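Local coordinates for protein putative HTH-type transcriptional regulator ybaQ (Escherichia coli, PDB 2EBY) that probably binds DNA through a Cro/C1-type helix-turn-helix domain and so may regulate transcription, at residues A[12-17]-A[67-72]; A[25-30]-A[39-44]. All coordinates share one frame; numbering follows the deposited sequence.

Contact 1: residues A[12-17]-A[67-72]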
ATOM      1  N   GLY A  12      14.024  -0.538   4.569  1.00 38.30           N
ATOM      2  CA  GLY A  12      14.983  -1.221   5.420  1.00 39.37           C
ATOM      3  C   GLY A  12      16.386  -0.674   5.242  1.00 39.72           C
ATOM      4  O   GLY A  12      17.107  -0.478   6.219  1.00 37.93           O
ATOM      5  N   ASP A  13      16.782  -0.423   3.997  1.00 41.43           N
ATOM      6  CA  ASP A  13      18.113   0.117   3.732  1.00 44.40           C
ATOM      7  C   ASP A  13      18.244   1.527   4.296  1.00 44.24           C
ATOM      8  O   ASP A  13      19.269   1.880   4.878  1.00 43.57           O
ATOM      9  CB  ASP A  13      18.408   0.132   2.228  1.00 47.29           C
ATOM     10  CG  ASP A  13      18.578  -1.265   1.648  1.00 51.26           C
ATOM     11  OD1 ASP A  13      18.927  -2.197   2.409  1.00 51.90           O
ATOM     12  OD2 ASP A  13      18.378  -1.427   0.426  1.00 53.96           O
ATOM     13  N   ILE A  14      17.202   2.334   4.123  1.00 42.93           N
ATOM     14  CA  ILE A  14      17.226   3.695   4.637  1.00 41.06           C
ATOM     15  C   ILE A  14      17.382   3.641   6.153  1.00 40.03           C
ATOM     16  O   ILE A  14      18.146   4.405   6.740  1.00 36.56           O
ATOM     17  CB  ILE A  14      15.924   4.453   4.298  1.00 41.57           C
ATOM     18  CG1 ILE A  14      15.783   4.607   2.780  1.00 43.71           C
ATOM     19  CG2 ILE A  14      15.922   5.810   4.975  1.00 40.82           C
ATOM     20  CD1 ILE A  14      16.893   5.414   2.122  1.00 43.53           C
ATOM     21  N   LEU A  15      16.649   2.725   6.779  1.00 38.80           N
ATOM     22  CA  LEU A  15      16.690   2.571   8.223  1.00 38.66           C
ATOM     23  C   LEU A  15      18.080   2.146   8.698  1.00 39.56           C
ATOM     24  O   LEU A  15      18.647   2.743   9.611  1.00 38.82           O
ATOM     25  CB  LEU A  15      15.645   1.540   8.659  1.00 35.95           C
ATOM     26  CG  LEU A  15      15.585   1.201  10.148  1.00 35.29           C
ATOM     27  CD1 LEU A  15      15.254   2.452  10.938  1.00 33.51           C
ATOM     28  CD2 LEU A  15      14.540   0.111  10.390  1.00 32.85           C
ATOM     29  N   LEU A  16      18.629   1.120   8.058  1.00 41.88           N
ATOM     30  CA  LEU A  16      19.944   0.603   8.417  1.00 44.45           C
ATOM     31  C   LEU A  16      21.112   1.530   8.070  1.00 46.24           C
ATOM     32  O   LEU A  16      21.896   1.899   8.943  1.00 46.79           O
ATOM     33  CB  LEU A  16      20.169  -0.758   7.751  1.00 44.68           C
ATOM     34  CG  LEU A  16      21.452  -1.520   8.110  1.00 45.92           C
ATOM     35  CD1 LEU A  16      21.468  -1.828   9.606  1.00 44.51           C
ATOM     36  CD2 LEU A  16      21.536  -2.812   7.304  1.00 44.62           C
ATOM     37  N   TYR A  17      21.221   1.914   6.802  1.00 47.79           N
ATOM     38  CA  TYR A  17      22.326   2.761   6.363  1.00 49.19           C
ATOM     39  C   TYR A  17      22.229   4.257   6.645  1.00 48.80           C
ATOM     40  O   TYR A  17      23.240   4.950   6.603  1.00 50.39           O
ATOM     41  CB  TYR A  17      22.597   2.535   4.871  1.00 49.17           C
ATOM     42  CG  TYR A  17      22.944   1.099   4.534  1.00 50.77           C
ATOM     43  CD1 TYR A  17      23.920   0.414   5.257  1.00 51.54           C
ATOM     44  CD2 TYR A  17      22.279   0.415   3.517  1.00 51.26           C
ATOM     45  CE1 TYR A  17      24.231  -0.915   4.975  1.00 50.20           C
ATOM     46  CE2 TYR A  17      22.584  -0.918   3.223  1.00 50.57           C
ATOM     47  CZ  TYR A  17      23.556  -1.577   3.963  1.00 51.21           C
ATOM     48  OH  TYR A  17      23.854  -2.896   3.695  1.00 51.39           O
ATOM     49  N   VAL A  67       4.743  10.134   8.461  1.00 27.51           N
ATOM     50  CA  VAL A  67       4.436   8.735   8.222  1.00 27.57           C
ATOM     51  C   VAL A  67       4.739   8.434   6.759  1.00 25.40           C
ATOM     52  O   VAL A  67       5.257   7.373   6.420  1.00 25.71           O
ATOM     53  CB  VAL A  67       2.948   8.422   8.484  1.00 27.77           C
ATOM     54  CG1 VAL A  67       2.672   6.944   8.187  1.00 27.95           C
ATOM     55  CG2 VAL A  67       2.586   8.756   9.928  1.00 29.51           C
ATOM     56  N   ASP A  68       4.421   9.389   5.895  1.00 26.30           N
ATOM     57  CA  ASP A  68       4.632   9.200   4.469  1.00 26.70           C
ATOM     58  C   ASP A  68       6.086   9.113   4.056  1.00 24.50           C
ATOM     59  O   ASP A  68       6.392   8.517   3.033  1.00 25.31           O
ATOM     60  CB  ASP A  68       3.898  10.279   3.662  1.00 26.69           C
ATOM     61  CG  ASP A  68       2.406   9.990   3.545  1.00 28.60           C
ATOM     62  OD1 ASP A  68       1.983   8.918   4.024  1.00 28.99           O
ATOM     63  OD2 ASP A  68       1.658  10.815   2.976  1.00 25.03           O
ATOM     64  N   PHE A  69       6.983   9.702   4.838  1.00 24.36           N
ATOM     65  CA  PHE A  69       8.396   9.604   4.516  1.00 26.75           C
ATOM     66  C   PHE A  69       8.699   8.104   4.379  1.00 27.62           C
ATOM     67  O   PHE A  69       9.356   7.669   3.434  1.00 27.02           O
ATOM     68  CB  PHE A  69       9.237  10.202   5.642  1.00 30.36           C
ATOM     69  CG  PHE A  69      10.687   9.806   5.595  1.00 35.04           C
ATOM     70  CD1 PHE A  69      11.576  10.462   4.748  1.00 37.61           C
ATOM     71  CD2 PHE A  69      11.159   8.756   6.380  1.00 35.69           C
ATOM     72  CE1 PHE A  69      12.920  10.080   4.683  1.00 39.04           C
ATOM     73  CE2 PHE A  69      12.500   8.365   6.323  1.00 37.63           C
ATOM     74  CZ  PHE A  69      13.380   9.029   5.473  1.00 37.87           C
ATOM     75  N   TRP A  70       8.204   7.312   5.328  1.00 26.59           N
ATOM     76  CA  TRP A  70       8.431   5.876   5.282  1.00 26.50           C
ATOM     77  C   TRP A  70       7.549   5.166   4.262  1.00 24.65           C
ATOM     78  O   TRP A  70       8.030   4.332   3.502  1.00 24.75           O
ATOM     79  CB  TRP A  70       8.230   5.247   6.667  1.00 24.90           C
ATOM     80  CG  TRP A  70       9.208   5.765   7.685  1.00 26.07           C
ATOM     81  CD1 TRP A  70       8.980   6.725   8.624  1.00 22.57           C
ATOM     82  CD2 TRP A  70      10.593   5.415   7.792  1.00 26.51           C
ATOM     83  NE1 TRP A  70      10.136   7.006   9.306  1.00 25.88           N
ATOM     84  CE2 TRP A  70      11.149   6.218   8.816  1.00 25.93           C
ATOM     85  CE3 TRP A  70      11.434   4.508   7.123  1.00 26.32           C
ATOM     86  CZ2 TRP A  70      12.492   6.139   9.193  1.00 27.72           C
ATOM     87  CZ3 TRP A  70      12.775   4.427   7.496  1.00 27.30           C
ATOM     88  CH2 TRP A  70      13.291   5.243   8.520  1.00 25.81           C
ATOM     89  N   LEU A  71       6.263   5.501   4.225  1.00 24.32           N
ATOM     90  CA  LEU A  71       5.362   4.834   3.290  1.00 24.67           C
ATOM     91  C   LEU A  71       5.735   5.061   1.831  1.00 24.05           C
ATOM     92  O   LEU A  71       5.513   4.183   1.000  1.00 24.07           O
ATOM     93  CB  LEU A  71       3.900   5.253   3.536  1.00 23.83           C
ATOM     94  CG  LEU A  71       3.268   4.744   4.845  1.00 26.25           C
ATOM     95  CD1 LEU A  71       1.816   5.240   4.941  1.00 21.26           C
ATOM     96  CD2 LEU A  71       3.327   3.213   4.903  1.00 24.42           C
ATOM     97  N   ASN A  72       6.310   6.223   1.514  1.00 24.45           N
ATOM     98  CA  ASN A  72       6.695   6.504   0.134  1.00 26.03           C
ATOM     99  C   ASN A  72       7.805   5.567  -0.329  1.00 25.77           C
ATOM    100  O   ASN A  72       7.828   5.150  -1.489  1.00 27.57           O
ATOM    101  CB  ASN A  72       7.129   7.972  -0.043  1.00 27.08           C
ATOM    102  CG  ASN A  72       5.976   8.949   0.160  1.00 29.84           C
ATOM    103  OD1 ASN A  72       4.811   8.610  -0.082  1.00 30.16           O
ATOM    104  ND2 ASN A  72       6.294  10.168   0.595  1.00 27.94           N
TER
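I14 and W70 mark where helical segments 12-17 and 67-72 come nearest, their CA atoms 9.1 Å apart. The segment axes approach no closer than 11.1 Å and their N-to-C directions differ by 119°, so the segments run more against than along each other, and large side chains must span the gap. W70 buries the most (57 Å²), reaching across with its six-membered ring: L15 CD1 meets W70 CH2 at 4.2 Å, the two side chains crossing at about a right angle. I14 uses its branch methyl, which lies opposite the backbone N about the CA-CB bond and touches both aromatic residues, CG2 being 4.1 Å from F69 CZ and 4.3 Å from W70 CZ3. Within segment 67-72 the rings brace each other: F69 CE2 stands 3.5 Å above the W70 plane, over its centre, while W70 CD1 lies at the F69 edge. The contacts between the segments are between apolar side chains and bury 142 Å². They join helix 11-20 of the Cro/C1-type fold to the first turns of helix 67-83. Around them, W70 also rests on L59 of helix 53-63, L15 continues to F63 and to I45 of helix 38-45, and V67 and L71 pack on L79 of the second subunit.

Contact 2: residues A[25-30]-A[39-44]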
ATOM      1  N   LEU A  25      22.854   2.619  16.590  1.00 48.75           N
ATOM      2  CA  LEU A  25      21.690   2.163  17.340  1.00 48.05           C
ATOM      3  C   LEU A  25      21.477   0.714  16.906  1.00 47.73           C
ATOM      4  O   LEU A  25      21.390   0.428  15.707  1.00 47.57           O
ATOM      5  CB  LEU A  25      20.479   3.026  16.978  1.00 47.73           C
ATOM      6  CG  LEU A  25      19.166   2.839  17.736  1.00 49.03           C
ATOM      7  CD1 LEU A  25      19.337   3.244  19.187  1.00 49.27           C
ATOM      8  CD2 LEU A  25      18.094   3.684  17.073  1.00 49.87           C
ATOM      9  N   LYS A  26      21.436  -0.198  17.876  1.00 46.44           N
ATOM     10  CA  LYS A  26      21.252  -1.622  17.597  1.00 45.80           C
ATOM     11  C   LYS A  26      19.830  -1.989  17.199  1.00 44.36           C
ATOM     12  O   LYS A  26      18.876  -1.275  17.500  1.00 43.09           O
ATOM     13  CB  LYS A  26      21.608  -2.467  18.823  1.00 48.34           C
ATOM     14  CG  LYS A  26      23.075  -2.598  19.145  1.00 50.97           C
ATOM     15  CD  LYS A  26      23.211  -3.399  20.427  1.00 55.31           C
ATOM     16  CE  LYS A  26      24.657  -3.658  20.791  1.00 57.37           C
ATOM     17  NZ  LYS A  26      24.771  -4.224  22.167  1.00 58.14           N
ATOM     18  N   ILE A  27      19.705  -3.129  16.533  1.00 43.57           N
ATOM     19  CA  ILE A  27      18.410  -3.644  16.120  1.00 42.57           C
ATOM     20  C   ILE A  27      17.543  -3.776  17.366  1.00 42.58           C
ATOM     21  O   ILE A  27      16.408  -3.302  17.402  1.00 41.39           O
ATOM     22  CB  ILE A  27      18.552  -5.039  15.460  1.00 42.12           C
ATOM     23  CG1 ILE A  27      19.308  -4.909  14.140  1.00 41.53           C
ATOM     24  CG2 ILE A  27      17.182  -5.677  15.249  1.00 40.58           C
ATOM     25  CD1 ILE A  27      18.672  -3.953  13.182  1.00 42.18           C
ATOM     26  N   ASN A  28      18.099  -4.421  18.388  1.00 42.68           N
ATOM     27  CA  ASN A  28      17.391  -4.629  19.647  1.00 44.17           C
ATOM     28  C   ASN A  28      17.005  -3.307  20.296  1.00 43.72           C
ATOM     29  O   ASN A  28      15.942  -3.200  20.903  1.00 43.10           O
ATOM     30  CB  ASN A  28      18.251  -5.436  20.624  1.00 46.06           C
ATOM     31  CG  ASN A  28      18.596  -6.809  20.093  1.00 50.32           C
ATOM     32  OD1 ASN A  28      18.122  -7.205  19.026  1.00 51.18           O
ATOM     33  ND2 ASN A  28      19.422  -7.548  20.834  1.00 50.51           N
ATOM     34  N   GLU A  29      17.874  -2.305  20.186  1.00 42.44           N
ATOM     35  CA  GLU A  29      17.581  -1.000  20.769  1.00 42.00           C
ATOM     36  C   GLU A  29      16.391  -0.362  20.064  1.00 40.29           C
ATOM     37  O   GLU A  29      15.479   0.138  20.712  1.00 39.23           O
ATOM     38  CB  GLU A  29      18.806  -0.083  20.689  1.00 42.55           C
ATOM     39  CG  GLU A  29      19.884  -0.428  21.713  1.00 45.43           C
ATOM     40  CD  GLU A  29      21.124   0.432  21.584  1.00 44.58           C
ATOM     41  OE1 GLU A  29      21.786   0.363  20.530  1.00 43.11           O
ATOM     42  OE2 GLU A  29      21.439   1.173  22.538  1.00 45.80           O
ATOM     43  N   LEU A  30      16.402  -0.385  18.735  1.00 39.33           N
ATOM     44  CA  LEU A  30      15.295   0.185  17.977  1.00 39.69           C
ATOM     45  C   LEU A  30      14.017  -0.587  18.296  1.00 39.45           C
ATOM     46  O   LEU A  30      12.951   0.006  18.461  1.00 39.85           O
ATOM     47  CB  LEU A  30      15.564   0.119  16.469  1.00 39.33           C
ATOM     48  CG  LEU A  30      14.386   0.611  15.610  1.00 40.74           C
ATOM     49  CD1 LEU A  30      14.129   2.087  15.904  1.00 38.87           C
ATOM     50  CD2 LEU A  30      14.674   0.405  14.128  1.00 37.48           C
ATOM     51  N   ASN A  39      12.548  -9.401  15.913  1.00 28.93           N
ATOM     52  CA  ASN A  39      12.340 -10.066  14.630  1.00 27.88           C
ATOM     53  C   ASN A  39      11.543  -9.234  13.621  1.00 27.13           C
ATOM     54  O   ASN A  39      11.760  -9.352  12.422  1.00 26.11           O
ATOM     55  CB  ASN A  39      11.696 -11.443  14.851  1.00 25.93           C
ATOM     56  CG  ASN A  39      12.662 -12.445  15.501  1.00 27.35           C
ATOM     57  OD1 ASN A  39      13.807 -12.105  15.812  1.00 25.18           O
ATOM     58  ND2 ASN A  39      12.200 -13.677  15.709  1.00 22.64           N
ATOM     59  N   SER A  40      10.625  -8.390  14.089  1.00 28.78           N
ATOM     60  CA  SER A  40       9.876  -7.536  13.157  1.00 30.47           C
ATOM     61  C   SER A  40      10.828  -6.533  12.500  1.00 29.18           C
ATOM     62  O   SER A  40      10.757  -6.299  11.299  1.00 28.68           O
ATOM     63  CB  SER A  40       8.774  -6.740  13.870  1.00 29.10           C
ATOM     64  OG  SER A  40       7.751  -7.581  14.355  1.00 35.11           O
ATOM     65  N   VAL A  41      11.698  -5.927  13.305  1.00 29.95           N
ATOM     66  CA  VAL A  41      12.649  -4.950  12.799  1.00 30.44           C
ATOM     67  C   VAL A  41      13.590  -5.623  11.807  1.00 30.17           C
ATOM     68  O   VAL A  41      13.871  -5.085  10.729  1.00 28.55           O
ATOM     69  CB  VAL A  41      13.475  -4.324  13.951  1.00 32.59           C
ATOM     70  CG1 VAL A  41      14.485  -3.338  13.390  1.00 32.47           C
ATOM     71  CG2 VAL A  41      12.550  -3.635  14.943  1.00 29.33           C
ATOM     72  N   SER A  42      14.067  -6.811  12.167  1.00 29.32           N
ATOM     73  CA  SER A  42      14.967  -7.546  11.294  1.00 28.91           C
ATOM     74  C   SER A  42      14.284  -7.903   9.973  1.00 28.07           C
ATOM     75  O   SER A  42      14.910  -7.857   8.916  1.00 28.33           O
ATOM     76  CB  SER A  42      15.462  -8.819  11.987  1.00 30.14           C
ATOM     77  OG  SER A  42      16.283  -9.580  11.110  1.00 32.26           O
ATOM     78  N   ALA A  43      13.003  -8.263  10.030  1.00 27.22           N
ATOM     79  CA  ALA A  43      12.268  -8.608   8.816  1.00 27.42           C
ATOM     80  C   ALA A  43      12.039  -7.371   7.950  1.00 27.37           C
ATOM     81  O   ALA A  43      12.002  -7.466   6.728  1.00 27.04           O
ATOM     82  CB  ALA A  43      10.934  -9.245   9.167  1.00 27.58           C
ATOM     83  N   LEU A  44      11.858  -6.219   8.585  1.00 28.16           N
ATOM     84  CA  LEU A  44      11.652  -4.983   7.844  1.00 30.99           C
ATOM     85  C   LEU A  44      12.935  -4.644   7.099  1.00 31.59           C
ATOM     86  O   LEU A  44      12.920  -4.377   5.908  1.00 30.85           O
ATOM     87  CB  LEU A  44      11.295  -3.837   8.793  1.00 29.89           C
ATOM     88  CG  LEU A  44      11.217  -2.454   8.137  1.00 34.56           C
ATOM     89  CD1 LEU A  44      10.201  -2.483   7.003  1.00 32.87           C
ATOM     90  CD2 LEU A  44      10.841  -1.408   9.173  1.00 29.96           C
TER
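V41 reaches from segment 39-44 to both I27 and L30 of segment 25-30, and its CG1 methyl makes the closest approach in each case. That methyl points across because chi1 of 178° sets CG1 trans to the backbone N. V41 CG1 lies 3.8 Å from L30 CD2 and 4.0 Å from I27 CG2, bridging two residues three apart on one helix. I27 and V41 lie alongside, pointing opposite ways, and I27 CG2 is 4.2 Å from V41 CB; L30 crosses V41 at a slant. The I27 rotamer (chi1 -67°) turns CG2 away from its own N and places CG1 beside it; CG2 makes the closest approach, with CD1 of the long branch only slightly farther from V41 CG1. V41 gives 74 Å² of the 171 Å² buried, and the CA atoms of I27 and V41 are 6.8 Å apart. At the helix start, K26 occupies the N-cap, and its backbone N-H is bonded nearly straight (171°) to E29 OE1, on the anti side of the carboxylate; E29 OE2 bonds to Y101 OH of the second subunit. The pair of helices is the predicted helix-turn-helix, and the contact packs helix 38-45, probably the DNA-reading helix as in this family, against helix 27-34. Behind it, I27 and L30 pack on L20 of helix 11-20, L30 continues to V62 and F63 of helix 53-63, and L44 meets M55 and L59 of that helix.

From the N terminus, helix 11-20 supplies the first half of contact 1, and helix 27-34 follows with the first half of contact 2. Helix 38-45 closes the short loop of contact 2, eight residues lying between its segments. Helix 53-63 comes next, and helix 67-83 then closes contact 1 over 49 intervening residues, so contact 2 is nested inside contact 1. Their centres are 13 Å apart, yet they join directly: L15 CD2 lies 3.8 Å from L30 CD2 and 4.2 Å from L44 CD2. The predicted helix-turn-helix is thereby tied to the first helix and to helix 67-83, and both contacts reach the second subunit.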